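Local coordinates for surface glycan binding protein B (PDB 6E57) that binds mixed-linkage beta-glucan, probably at the cell surface of the gut bacterium Bacteroides ovatus, as part of its machinery for using cereal beta-glucan, at residues His317-Trp322 with Ser355-Ala360; Lys331-Ile336 with Asp415-Lys420; Leu350-Ser355 with Met365-Gly370; Ser377-Glu380 with Glu386-Leu389. All coordinates share one frame; numbering follows the deposited sequence.

Contact 1: His317-Trp322 with Ser355-Ala360. With BGC (beta-D-glucopyranose), chain E; PO4 (phosphate ion), chain K.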
loop_
_atom_site.group_PDB
_atom_site.type_symbol
_atom_site.label_atom_id
_atom_site.label_comp_id
_atom_site.label_asym_id
_atom_site.label_seq_id
_atom_site.Cartn_x
_atom_site.Cartn_y
_atom_site.Cartn_z
ATOM N N HIS A 317 27.949 13.760 -20.248
ATOM C CA HIS A 317 27.841 14.766 -19.189
ATOM C C HIS A 317 27.657 16.151 -19.827
ATOM O O HIS A 317 28.629 16.889 -20.022
ATOM C CB HIS A 317 29.069 14.692 -18.271
ATOM C CG HIS A 317 29.004 15.598 -17.088
ATOM N ND1 HIS A 317 28.117 15.392 -16.046
ATOM C CD2 HIS A 317 29.717 16.699 -16.765
ATOM C CE1 HIS A 317 28.284 16.330 -15.137
ATOM N NE2 HIS A 317 29.260 17.146 -15.555
ATOM N N HIS A 318 26.397 16.486 -20.139
ATOM C CA HIS A 318 26.041 17.625 -20.979
ATOM C C HIS A 318 25.254 18.676 -20.181
ATOM O O HIS A 318 24.117 18.433 -19.787
ATOM C CB HIS A 318 25.236 17.138 -22.186
ATOM C CG HIS A 318 24.923 18.226 -23.153
ATOM N ND1 HIS A 318 25.764 18.539 -24.201
ATOM C CD2 HIS A 318 23.883 19.083 -23.221
ATOM C CE1 HIS A 318 25.249 19.540 -24.883
ATOM N NE2 HIS A 318 24.096 19.891 -24.301
ATOM N N TYR A 319 25.863 19.853 -19.984
ATOM C CA TYR A 319 25.260 20.945 -19.226
ATOM C C TYR A 319 24.105 21.549 -20.029
ATOM O O TYR A 319 24.167 21.605 -21.260
ATOM C CB TYR A 319 26.288 22.029 -18.884
ATOM C CG TYR A 319 25.747 23.115 -17.987
ATOM C CD1 TYR A 319 25.351 22.832 -16.689
ATOM C CD2 TYR A 319 25.594 24.417 -18.436
ATOM C CE1 TYR A 319 24.836 23.812 -15.856
ATOM C CE2 TYR A 319 25.078 25.411 -17.616
ATOM C CZ TYR A 319 24.696 25.107 -16.321
ATOM O OH TYR A 319 24.181 26.067 -15.497
ATOM N N VAL A 320 23.076 22.013 -19.308
ATOM C CA VAL A 320 21.887 22.635 -19.888
ATOM C C VAL A 320 21.639 23.977 -19.188
ATOM O O VAL A 320 21.518 24.024 -17.969
ATOM C CB VAL A 320 20.657 21.718 -19.753
ATOM C CG1 VAL A 320 19.403 22.375 -20.311
ATOM C CG2 VAL A 320 20.888 20.362 -20.398
ATOM N N SER A 321 21.550 25.055 -19.975
ATOM C CA SER A 321 21.182 26.368 -19.456
ATOM C C SER A 321 20.563 27.227 -20.560
ATOM O O SER A 321 21.202 27.533 -21.553
ATOM C CB SER A 321 22.350 27.071 -18.838
ATOM O OG SER A 321 22.014 28.418 -18.539
ATOM N N TRP A 322 19.318 27.644 -20.329
ATOM C CA TRP A 322 18.581 28.484 -21.258
ATOM C C TRP A 322 19.042 29.950 -21.167
ATOM O O TRP A 322 18.491 30.806 -21.849
ATOM C CB TRP A 322 17.070 28.334 -21.033
ATOM C CG TRP A 322 16.617 28.400 -19.606
ATOM C CD1 TRP A 322 17.203 29.081 -18.579
ATOM C CD2 TRP A 322 15.436 27.791 -19.057
ATOM N NE1 TRP A 322 16.484 28.915 -17.427
ATOM C CE2 TRP A 322 15.393 28.130 -17.688
ATOM C CE3 TRP A 322 14.418 26.986 -19.580
ATOM C CZ2 TRP A 322 14.375 27.691 -16.844
ATOM C CZ3 TRP A 322 13.412 26.552 -18.744
ATOM C CH2 TRP A 322 13.393 26.902 -17.395
ATOM N N SER A 355 22.105 15.299 -13.193
ATOM C CA SER A 355 22.847 15.698 -12.008
ATOM C C SER A 355 22.910 17.227 -11.937
ATOM O O SER A 355 22.832 17.909 -12.952
ATOM C CB SER A 355 24.223 15.076 -11.971
ATOM O OG SER A 355 24.983 15.435 -13.114
ATOM N N ILE A 356 23.036 17.744 -10.712
ATOM C CA ILE A 356 23.061 19.173 -10.475
ATOM C C ILE A 356 24.455 19.712 -10.811
ATOM O O ILE A 356 25.442 18.965 -10.825
ATOM C CB ILE A 356 22.653 19.512 -9.026
ATOM C CG1 ILE A 356 23.632 18.954 -7.989
ATOM C CG2 ILE A 356 21.229 19.056 -8.748
ATOM C CD1 ILE A 356 23.483 19.569 -6.618
ATOM N N GLU A 357 24.499 21.014 -11.108
ATOM C CA GLU A 357 25.708 21.813 -11.047
ATOM C C GLU A 357 25.706 22.545 -9.707
ATOM O O GLU A 357 24.924 23.471 -9.522
ATOM C CB GLU A 357 25.763 22.797 -12.216
ATOM C CG GLU A 357 26.939 23.760 -12.146
ATOM C CD GLU A 357 28.262 23.110 -11.775
ATOM O OE1 GLU A 357 28.739 22.264 -12.557
ATOM O OE2 GLU A 357 28.798 23.435 -10.694
ATOM N N PRO A 358 26.535 22.137 -8.721
ATOM C CA PRO A 358 26.547 22.784 -7.403
ATOM C C PRO A 358 26.653 24.319 -7.397
ATOM O O PRO A 358 26.015 24.962 -6.573
ATOM C CB PRO A 358 27.780 22.155 -6.737
ATOM C CG PRO A 358 27.832 20.766 -7.335
ATOM C CD PRO A 358 27.443 20.980 -8.786
ATOM N N THR A 359 27.434 24.893 -8.319
ATOM C CA THR A 359 27.679 26.344 -8.357
ATOM C C THR A 359 26.462 27.099 -8.907
ATOM O O THR A 359 26.389 28.316 -8.780
ATOM C CB THR A 359 28.919 26.687 -9.193
ATOM O OG1 THR A 359 28.697 26.248 -10.534
ATOM C CG2 THR A 359 30.182 26.058 -8.648
ATOM N N ALA A 360 25.522 26.375 -9.526
ATOM C CA ALA A 360 24.333 26.971 -10.132
ATOM C C ALA A 360 23.362 27.455 -9.047
ATOM O O ALA A 360 23.151 26.799 -8.031
ATOM C CB ALA A 360 23.667 25.987 -11.060
HETATM C C2 BGC E . 12.694 30.501 -19.544
HETATM C C3 BGC E . 12.926 31.512 -18.432
HETATM C C4 BGC E . 14.382 31.944 -18.397
HETATM C C5 BGC E . 14.777 32.459 -19.779
HETATM C C6 BGC E . 16.215 32.956 -19.818
HETATM C C1 BGC E . 13.239 31.016 -20.876
HETATM O O2 BGC E . 11.288 30.242 -19.655
HETATM O O3 BGC E . 12.581 30.927 -17.182
HETATM O O4 BGC E . 14.558 32.940 -17.381
HETATM O O5 BGC E . 14.604 31.412 -20.745
HETATM O O6 BGC E . 16.560 33.273 -21.173
HETATM P P PO4 K . 25.086 29.796 -17.100
HETATM O O1 PO4 K . 24.422 30.957 -16.394
HETATM O O2 PO4 K . 24.763 29.853 -18.574
HETATM O O3 PO4 K . 24.581 28.491 -16.532
HETATM O O4 PO4 K . 26.582 29.891 -16.899
#
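With CG anti to the backbone N (chi1 -174°), Tyr-319 carries its ring out toward the 355-360 segment, where the backbone directs Glu-357 CB toward the 317-322 segment. The touch is Tyr-319 CE1 to Glu-357 CB at 3.9 Å, oblique to the ring, the two side chains nearly perpendicular. Beyond CB, chi1 (175°) and a bend at chi2 lead the carboxylate on to Thr-359: Glu-357 OE2 accepts from Thr-359 N (3.1 Å, N-H...O angle 169°) through its anti lone pair and from Thr-359 OG1 above the carboxylate plane, while Glu-357 OE1 is hydrogen-bonded to the hydroxyl of Tyr-413. This is a type I turn, Glu-357 to Ala-360, closed by Ala-360 N to Glu-357 O.

Strands 317-321 and 349-356 both pair antiparallel with strand 412-419, which lies between them, so the contact bridges that strand by side chains alone. His-317 CE1 comes within 4.0 Å of Ser-355 OG near the ring plane, and Asp-415 of the middle strand joins them, bonding His-317 ND1 and Ser-355 OG with different oxygens.

Tyr-319 OH donates a hydrogen bond to phosphate O3 (2.7 Å), in the ring plane at the edge; the ion probably comes from the crystallisation liquor. Trp-322 belongs to the glycan pocket: a bound glucose stacks over one indole face, its C2 3.8 Å above the plane, and its O6 donates to Trp-322 O at 3.2 Å.

Contact 2: Lys331-Ile336 with Asp415-Lys420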
loop_
_atom_site.group_PDB
_atom_site.type_symbol
_atom_site.label_atom_id
_atom_site.label_comp_id
_atom_site.label_asym_id
_atom_site.label_seq_id
_atom_site.Cartn_x
_atom_site.Cartn_y
_atom_site.Cartn_z
ATOM N N LYS A 331 22.830 25.139 -24.521
ATOM C CA LYS A 331 21.602 25.858 -24.202
ATOM C C LYS A 331 20.494 24.839 -23.917
ATOM O O LYS A 331 19.638 25.064 -23.055
ATOM C CB LYS A 331 21.153 26.806 -25.315
ATOM C CG LYS A 331 19.951 27.658 -24.927
ATOM C CD LYS A 331 19.487 28.631 -25.975
ATOM C CE LYS A 331 18.312 29.460 -25.503
ATOM N NZ LYS A 331 17.970 30.528 -26.472
ATOM N N THR A 332 20.523 23.737 -24.676
ATOM C CA THR A 332 19.619 22.613 -24.517
ATOM C C THR A 332 20.413 21.309 -24.621
ATOM O O THR A 332 21.610 21.320 -24.909
ATOM C CB THR A 332 18.529 22.628 -25.595
ATOM O OG1 THR A 332 19.158 22.364 -26.851
ATOM C CG2 THR A 332 17.775 23.939 -25.657
ATOM N N PHE A 333 19.722 20.191 -24.390
ATOM C CA PHE A 333 20.215 18.875 -24.745
ATOM C C PHE A 333 19.465 18.397 -25.994
ATOM O O PHE A 333 18.311 18.001 -25.898
ATOM C CB PHE A 333 20.046 17.899 -23.576
ATOM C CG PHE A 333 20.312 16.456 -23.923
ATOM C CD1 PHE A 333 21.599 15.945 -23.888
ATOM C CD2 PHE A 333 19.281 15.612 -24.304
ATOM C CE1 PHE A 333 21.849 14.622 -24.218
ATOM C CE2 PHE A 333 19.531 14.290 -24.633
ATOM C CZ PHE A 333 20.815 13.796 -24.586
ATOM N N GLY A 334 20.121 18.496 -27.159
ATOM C CA GLY A 334 19.710 17.798 -28.384
ATOM C C GLY A 334 20.252 16.381 -28.371
ATOM O O GLY A 334 19.924 15.601 -27.485
ATOM N N LEU A 335 21.071 16.045 -29.364
ATOM C CA LEU A 335 22.051 14.938 -29.287
ATOM C C LEU A 335 21.407 13.546 -29.394
ATOM O O LEU A 335 22.126 12.574 -29.596
ATOM C CB LEU A 335 22.891 15.068 -28.010
ATOM C CG LEU A 335 23.770 16.319 -27.924
ATOM C CD1 LEU A 335 24.718 16.241 -26.737
ATOM C CD2 LEU A 335 24.561 16.534 -29.205
ATOM N N ILE A 336 20.080 13.434 -29.277
ATOM C CA ILE A 336 19.390 12.228 -29.730
ATOM C C ILE A 336 18.565 12.603 -30.955
ATOM O O ILE A 336 17.602 13.358 -30.847
ATOM C CB ILE A 336 18.533 11.583 -28.625
ATOM C CG1 ILE A 336 19.366 11.237 -27.388
ATOM C CG2 ILE A 336 17.808 10.358 -29.167
ATOM C CD1 ILE A 336 18.552 10.695 -26.240
ATOM N N ASP A 415 23.166 13.024 -18.027
ATOM C CA ASP A 415 24.240 12.031 -17.888
ATOM C C ASP A 415 23.893 10.726 -18.623
ATOM O O ASP A 415 24.798 10.021 -19.072
ATOM C CB ASP A 415 24.538 11.744 -16.414
ATOM C CG ASP A 415 25.068 12.939 -15.637
ATOM O OD1 ASP A 415 25.887 13.692 -16.208
ATOM O OD2 ASP A 415 24.662 13.103 -14.459
ATOM N N LEU A 416 22.600 10.389 -18.713
ATOM C CA LEU A 416 22.145 9.170 -19.392
ATOM C C LEU A 416 20.703 9.352 -19.888
ATOM O O LEU A 416 19.896 10.031 -19.257
ATOM C CB LEU A 416 22.244 7.995 -18.414
ATOM C CG LEU A 416 22.220 6.600 -19.040
ATOM C CD1 LEU A 416 23.534 6.298 -19.743
ATOM C CD2 LEU A 416 21.926 5.539 -17.992
ATOM N N VAL A 417 20.398 8.745 -21.039
ATOM C CA VAL A 417 19.030 8.613 -21.527
ATOM C C VAL A 417 18.832 7.163 -21.975
ATOM O O VAL A 417 19.594 6.664 -22.810
ATOM C CB VAL A 417 18.716 9.594 -22.672
ATOM C CG1 VAL A 417 17.273 9.466 -23.133
ATOM C CG2 VAL A 417 19.030 11.032 -22.291
ATOM N N THR A 418 17.813 6.504 -21.410
ATOM C CA THR A 418 17.485 5.119 -21.727
ATOM C C THR A 418 16.001 5.006 -22.089
ATOM O O THR A 418 15.222 5.919 -21.832
ATOM C CB THR A 418 17.827 4.181 -20.562
ATOM O OG1 THR A 418 16.897 4.403 -19.502
ATOM C CG2 THR A 418 19.239 4.367 -20.050
ATOM N N VAL A 419 15.640 3.867 -22.686
ATOM C CA VAL A 419 14.256 3.515 -22.997
ATOM C C VAL A 419 14.091 2.007 -22.773
ATOM O O VAL A 419 15.055 1.259 -22.932
ATOM C CB VAL A 419 13.884 3.928 -24.436
ATOM C CG1 VAL A 419 14.741 3.221 -25.476
ATOM C CG2 VAL A 419 12.409 3.703 -24.720
ATOM N N LYS A 420 12.878 1.572 -22.402
ATOM C CA LYS A 420 12.580 0.137 -22.235
ATOM C C LYS A 420 11.148 -0.166 -22.693
ATOM O O LYS A 420 10.206 0.531 -22.333
ATOM C CB LYS A 420 12.821 -0.299 -20.786
ATOM C CG LYS A 420 12.045 0.465 -19.724
ATOM C CD LYS A 420 12.449 0.078 -18.315
ATOM C CE LYS A 420 11.778 0.916 -17.246
ATOM N NZ LYS A 420 12.369 0.673 -15.908
#
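Ile-336 and Val-417 meet end to end, with Ile-336 CD1 3.6 Å from Val-417 CG1 and 3.7 Å from its CB. The isoleucine reaches this far because CG1 stands anti to the carbonyl carbon (chi1 -57°) and the chain stays extended at chi2 (176°), so CD1 is the atom delivered to the valine. Phe-333 and Val-417 also extend toward one another: Phe-333 CZ and CE2 lie about equally far from Val-417 CG2, the CZ distance being 4.0 Å, and the methyl sits oblique to the ring. The two branches of Val-417 thus divide the work, CG1 mainly against the isoleucine, CG2 between the isoleucine tip and the far end of the phenyl ring.

All three residues are buried. They join the irregular segment 331-336, which leads from strand 317-321 to helix 338-343, to strand 412-419, which carries a classic beta bulge at Asp-415 and Leu-416, both facing Val-353 of the neighbouring strand. No hydrogen bond spans the two segments, so apolar contact alone connects them here.

Around this cluster, Trp-314 meets the Phe-333 ring edge-to-face and also touches Ile-336, while Leu-350 packs on Val-417 from strand 349-356. At the other end of the loop segment, Lys-331 belongs to the glycan pocket, where its NZ makes a salt bridge with Asp-326 and bonds O2 of a bound glucose.

Contact 3: Leu350-Ser355 with Met365-Gly370. With EDO (1,2-ethanediol), chain I.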
loop_
_atom_site.group_PDB
_atom_site.type_symbol
_atom_site.label_atom_id
_atom_site.label_comp_id
_atom_site.label_asym_id
_atom_site.label_seq_id
_atom_site.Cartn_x
_atom_site.Cartn_y
_atom_site.Cartn_z
ATOM N N LEU A 350 10.761 6.365 -21.242
ATOM C CA LEU A 350 11.999 7.118 -21.367
ATOM C C LEU A 350 12.471 7.489 -19.959
ATOM O O LEU A 350 11.646 7.800 -19.099
ATOM C CB LEU A 350 11.756 8.367 -22.221
ATOM C CG LEU A 350 13.012 9.119 -22.660
ATOM C CD1 LEU A 350 13.718 8.392 -23.791
ATOM C CD2 LEU A 350 12.672 10.536 -23.089
ATOM N N LYS A 351 13.791 7.429 -19.743
ATOM C CA LYS A 351 14.428 7.791 -18.479
ATOM C C LYS A 351 15.585 8.750 -18.772
ATOM O O LYS A 351 16.408 8.466 -19.625
ATOM C CB LYS A 351 14.946 6.543 -17.756
ATOM C CG LYS A 351 15.717 6.803 -16.465
ATOM C CD LYS A 351 16.395 5.572 -15.893
ATOM C CE LYS A 351 15.416 4.545 -15.359
ATOM N NZ LYS A 351 16.105 3.337 -14.844
ATOM N N VAL A 352 15.626 9.876 -18.056
ATOM C CA VAL A 352 16.727 10.829 -18.134
ATOM C C VAL A 352 17.402 10.893 -16.760
ATOM O O VAL A 352 16.776 11.336 -15.793
ATOM C CB VAL A 352 16.242 12.224 -18.569
ATOM C CG1 VAL A 352 17.399 13.208 -18.677
ATOM C CG2 VAL A 352 15.460 12.172 -19.871
ATOM N N VAL A 353 18.661 10.438 -16.688
ATOM C CA VAL A 353 19.483 10.563 -15.484
ATOM C C VAL A 353 20.173 11.930 -15.524
ATOM O O VAL A 353 20.932 12.215 -16.447
ATOM C CB VAL A 353 20.513 9.422 -15.359
ATOM C CG1 VAL A 353 21.334 9.536 -14.079
ATOM C CG2 VAL A 353 19.857 8.052 -15.452
ATOM N N TYR A 354 19.905 12.754 -14.505
ATOM C CA TYR A 354 20.366 14.138 -14.453
ATOM C C TYR A 354 21.163 14.352 -13.162
ATOM O O TYR A 354 20.933 13.670 -12.172
ATOM C CB TYR A 354 19.182 15.105 -14.545
ATOM C CG TYR A 354 18.179 14.973 -13.425
ATOM C CD1 TYR A 354 17.128 14.072 -13.504
ATOM C CD2 TYR A 354 18.286 15.740 -12.275
ATOM C CE1 TYR A 354 16.215 13.932 -12.469
ATOM C CE2 TYR A 354 17.376 15.620 -11.237
ATOM C CZ TYR A 354 16.339 14.711 -11.332
ATOM O OH TYR A 354 15.445 14.593 -10.310
ATOM N N SER A 355 22.105 15.299 -13.193
ATOM C CA SER A 355 22.847 15.698 -12.008
ATOM C C SER A 355 22.910 17.227 -11.937
ATOM O O SER A 355 22.832 17.909 -12.952
ATOM C CB SER A 355 24.223 15.076 -11.971
ATOM O OG SER A 355 24.983 15.435 -13.114
ATOM N N MET A 365 14.417 21.600 -14.832
ATOM C CA MET A 365 14.452 20.863 -16.100
ATOM C C MET A 365 13.025 20.622 -16.605
ATOM O O MET A 365 12.065 20.644 -15.833
ATOM C CB MET A 365 15.166 19.515 -15.950
ATOM C CG MET A 365 14.347 18.458 -15.227
ATOM S SD MET A 365 15.197 16.860 -15.106
ATOM C CE MET A 365 15.274 16.384 -16.832
ATOM N N GLN A 366 12.912 20.385 -17.916
ATOM C CA GLN A 366 11.667 19.966 -18.560
ATOM C C GLN A 366 12.008 19.178 -19.831
ATOM O O GLN A 366 12.902 19.562 -20.585
ATOM C CB GLN A 366 10.784 21.176 -18.885
ATOM C CG GLN A 366 9.383 20.801 -19.362
ATOM C CD GLN A 366 8.549 21.980 -19.805
ATOM O OE1 GLN A 366 9.059 22.972 -20.317
ATOM N NE2 GLN A 366 7.242 21.868 -19.631
ATOM N N LEU A 367 11.299 18.065 -20.044
ATOM C CA LEU A 367 11.353 17.328 -21.305
ATOM C C LEU A 367 10.387 17.999 -22.284
ATOM O O LEU A 367 9.246 18.276 -21.929
ATOM C CB LEU A 367 10.969 15.864 -21.072
ATOM C CG LEU A 367 12.099 14.949 -20.610
ATOM C CD1 LEU A 367 12.670 15.410 -19.281
ATOM C CD2 LEU A 367 11.615 13.509 -20.516
ATOM N N ALA A 368 10.860 18.257 -23.506
ATOM C CA ALA A 368 10.095 19.012 -24.482
ATOM C C ALA A 368 10.433 18.556 -25.902
ATOM O O ALA A 368 11.372 17.789 -26.121
ATOM C CB ALA A 368 10.366 20.485 -24.311
ATOM N N THR A 369 9.646 19.065 -26.855
ATOM C CA THR A 369 9.891 18.886 -28.274
ATOM C C THR A 369 10.920 19.922 -28.734
ATOM O O THR A 369 11.356 20.766 -27.942
ATOM C CB THR A 369 8.598 19.033 -29.083
ATOM O OG1 THR A 369 8.215 20.407 -29.020
ATOM C CG2 THR A 369 7.475 18.153 -28.577
ATOM N N GLY A 370 11.274 19.861 -30.024
ATOM C CA GLY A 370 12.168 20.824 -30.665
ATOM C C GLY A 370 11.584 22.227 -30.706
ATOM O O GLY A 370 12.329 23.189 -30.849
HETATM C C1 EDO I . 4.579 24.612 -20.532
HETATM O O1 EDO I . 4.241 23.428 -19.794
HETATM C C2 EDO I . 5.425 24.245 -21.751
HETATM O O2 EDO I . 4.591 24.008 -22.896
#
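Met-365 sets its sulfur over one face of the Tyr-354 ring, a Met-aromatic contact: SD lies 4.0 Å from the ring centroid and 19° off the normal, displaced toward the rim, so that its nearest ring atom is Tyr-354 CD1 at 3.8 Å. The two side chains cross almost squarely. A bend at chi3 (-66°) turns Met-365 CE from the ring toward Val-352, whose CG1 it approaches to 4.2 Å. Further along, Leu-367 offers a single methyl, CD2, to two partners: Leu-350 CD2, the two side chains at a slant, and Val-352 CG2, met tip to tip at 4.1 Å.

The next shell probably helps to position these groups. Phe-381 meets the Tyr-354 ring edge-to-face and also touches Met-365, while Cys-407 on strand 405-409 packs against both Val-352 and Leu-367. Phe-405 of the same strand touches the two leucines.

The strand axes approach no closer than 10.3 Å, with their directions 140° apart, and no backbone hydrogen bond joins the segments. Strand 349-356 instead pairs with strands 385-390 and 412-419, and strand 364-369 with 379-380 and 405-409: two layers packed face to face as in a beta-sandwich.

All five touching residues are buried, and what crosses between the layers is methyl, sulfur and aromatic surface. Cohesion here probably rests on dispersion and exclusion of water, with the sulfur over the ring face the most orientation-dependent part.

Contact 4: Ser377-Glu380 with Glu386-Leu389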
loop_
_atom_site.group_PDB
_atom_site.type_symbol
_atom_site.label_atom_id
_atom_site.label_comp_id
_atom_site.label_asym_id
_atom_site.label_seq_id
_atom_site.Cartn_x
_atom_site.Cartn_y
_atom_site.Cartn_z
ATOM N N SER A 377 5.502 18.399 -17.033
ATOM C CA SER A 377 5.704 19.606 -16.255
ATOM C C SER A 377 7.192 19.931 -16.131
ATOM O O SER A 377 8.038 19.035 -16.071
ATOM C CB SER A 377 5.106 19.486 -14.887
ATOM O OG SER A 377 5.177 20.734 -14.216
ATOM N N GLU A 378 7.469 21.235 -16.083
ATOM C CA GLU A 378 8.717 21.796 -15.588
ATOM C C GLU A 378 8.912 21.299 -14.148
ATOM O O GLU A 378 7.960 21.289 -13.365
ATOM C CB GLU A 378 8.615 23.321 -15.692
ATOM C CG GLU A 378 9.889 24.085 -15.383
ATOM C CD GLU A 378 9.713 25.599 -15.410
ATOM O OE1 GLU A 378 8.547 26.064 -15.446
ATOM O OE2 GLU A 378 10.735 26.317 -15.395
ATOM N N MET A 379 10.129 20.852 -13.814
ATOM C CA MET A 379 10.424 20.361 -12.470
ATOM C C MET A 379 11.590 21.144 -11.860
ATOM O O MET A 379 12.618 21.316 -12.496
ATOM C CB MET A 379 10.796 18.877 -12.471
ATOM C CG MET A 379 11.226 18.385 -11.099
ATOM S SD MET A 379 11.790 16.676 -11.098
ATOM C CE MET A 379 13.381 16.840 -11.905
ATOM N N GLU A 380 11.406 21.566 -10.605
ATOM C CA GLU A 380 12.437 22.178 -9.774
ATOM C C GLU A 380 12.988 21.109 -8.822
ATOM O O GLU A 380 12.220 20.322 -8.265
ATOM C CB GLU A 380 11.846 23.364 -9.007
ATOM C CG GLU A 380 12.889 24.292 -8.411
ATOM C CD GLU A 380 12.349 25.615 -7.888
ATOM O OE1 GLU A 380 11.107 25.755 -7.782
ATOM O OE2 GLU A 380 13.175 26.510 -7.591
ATOM N N GLU A 386 16.592 10.641 -11.354
ATOM C CA GLU A 386 16.171 10.023 -12.593
ATOM C C GLU A 386 14.741 10.485 -12.885
ATOM O O GLU A 386 13.871 10.340 -12.038
ATOM C CB GLU A 386 16.225 8.496 -12.478
ATOM C CG GLU A 386 17.500 7.970 -11.841
ATOM C CD GLU A 386 17.653 6.456 -11.841
ATOM O OE1 GLU A 386 16.693 5.758 -12.243
ATOM O OE2 GLU A 386 18.737 5.974 -11.440
ATOM N N TYR A 387 14.524 11.048 -14.077
ATOM C CA TYR A 387 13.195 11.433 -14.552
ATOM C C TYR A 387 12.684 10.360 -15.521
ATOM O O TYR A 387 13.307 10.122 -16.553
ATOM C CB TYR A 387 13.257 12.802 -15.236
ATOM C CG TYR A 387 11.920 13.466 -15.434
ATOM C CD1 TYR A 387 11.099 13.131 -16.497
ATOM C CD2 TYR A 387 11.475 14.435 -14.551
ATOM C CE1 TYR A 387 9.865 13.736 -16.673
ATOM C CE2 TYR A 387 10.245 15.052 -14.715
ATOM C CZ TYR A 387 9.435 14.701 -15.779
ATOM O OH TYR A 387 8.227 15.319 -15.937
ATOM N N THR A 388 11.562 9.710 -15.185
ATOM C CA THR A 388 10.929 8.743 -16.090
ATOM C C THR A 388 9.629 9.338 -16.647
ATOM O O THR A 388 8.935 10.083 -15.971
ATOM C CB THR A 388 10.694 7.386 -15.413
ATOM O OG1 THR A 388 9.871 7.582 -14.267
ATOM C CG2 THR A 388 11.977 6.702 -14.996
ATOM N N LEU A 389 9.329 8.994 -17.902
ATOM C CA LEU A 389 8.157 9.466 -18.616
ATOM C C LEU A 389 7.755 8.409 -19.646
ATOM O O LEU A 389 8.592 7.950 -20.428
ATOM C CB LEU A 389 8.496 10.792 -19.304
ATOM C CG LEU A 389 7.388 11.389 -20.174
ATOM C CD1 LEU A 389 6.307 12.030 -19.315
ATOM C CD2 LEU A 389 7.958 12.397 -21.160
#
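Tyr-387 presents the CD2 edge of its ring to the end of Met-379, and this is the closely packed half of the contact. Met-379 CE stands 4.1 Å from Tyr-387 CD2, near the ring plane, and the sulfur takes the same edge: SD is 5.3 Å from the ring centroid and 88° off its normal, an edge-on Met-aromatic arrangement. The methionine runs out with CG anti to the backbone N and extended through chi2, then bends at chi3 (73°), which places CE as well as SD beside the same ring carbon. The two side chains run alongside one another in opposing senses.

Met-379 lies on strand 379-380, which pairs with strand 364-369, whereas Tyr-387 lies on strand 385-390, which pairs with strand 349-356; the contact therefore links the two layers of the sandwich at its solvent-facing margin. On the inner side, Met-379 also touches Tyr-354 and Met-365, and Tyr-387 packs on Leu-367.

The Ser-377 side is looser. Its backbone O lies 3.7 Å from Tyr-387 OH, near but too long for a hydrogen bond, and Ser-377 CB is 5.3 Å from Tyr-387 OH. Ser-377 is exposed and spends its hydroxyl within its own segment, OG donating to Glu-378 O at 3.0 Å, tilted 28° from the carbonyl plane. Glu-378 points its CB away from the 386-389 segment, and its side chain packs on Trp-322 of the glycan pocket.

In the fold
From the N-terminal side, strand 317-321 opens contact 1, which closes on 355-360 after a connection holding helix 338-343 and the start of strand 349-356. Contact 2 begins within that connection, at 331-336, and closes at the C-terminal strand 412-419, so contacts 1 and 2 cross. Contact 3 also crosses contact 1, sharing Ser-355; nested inside contact 2, it closes the short connection from 349-356 to 364-369. Contact 4 follows in series, also nested, closing the still shorter one from 379-380 to 385-390. Contacts 1 and 2 tie the glycan-side strand and loop to strands 412-419 and 349-356; contacts 3 and 4, centres about 7 Å apart, join layer 349-356/385-390 to layer 364-369/379-380.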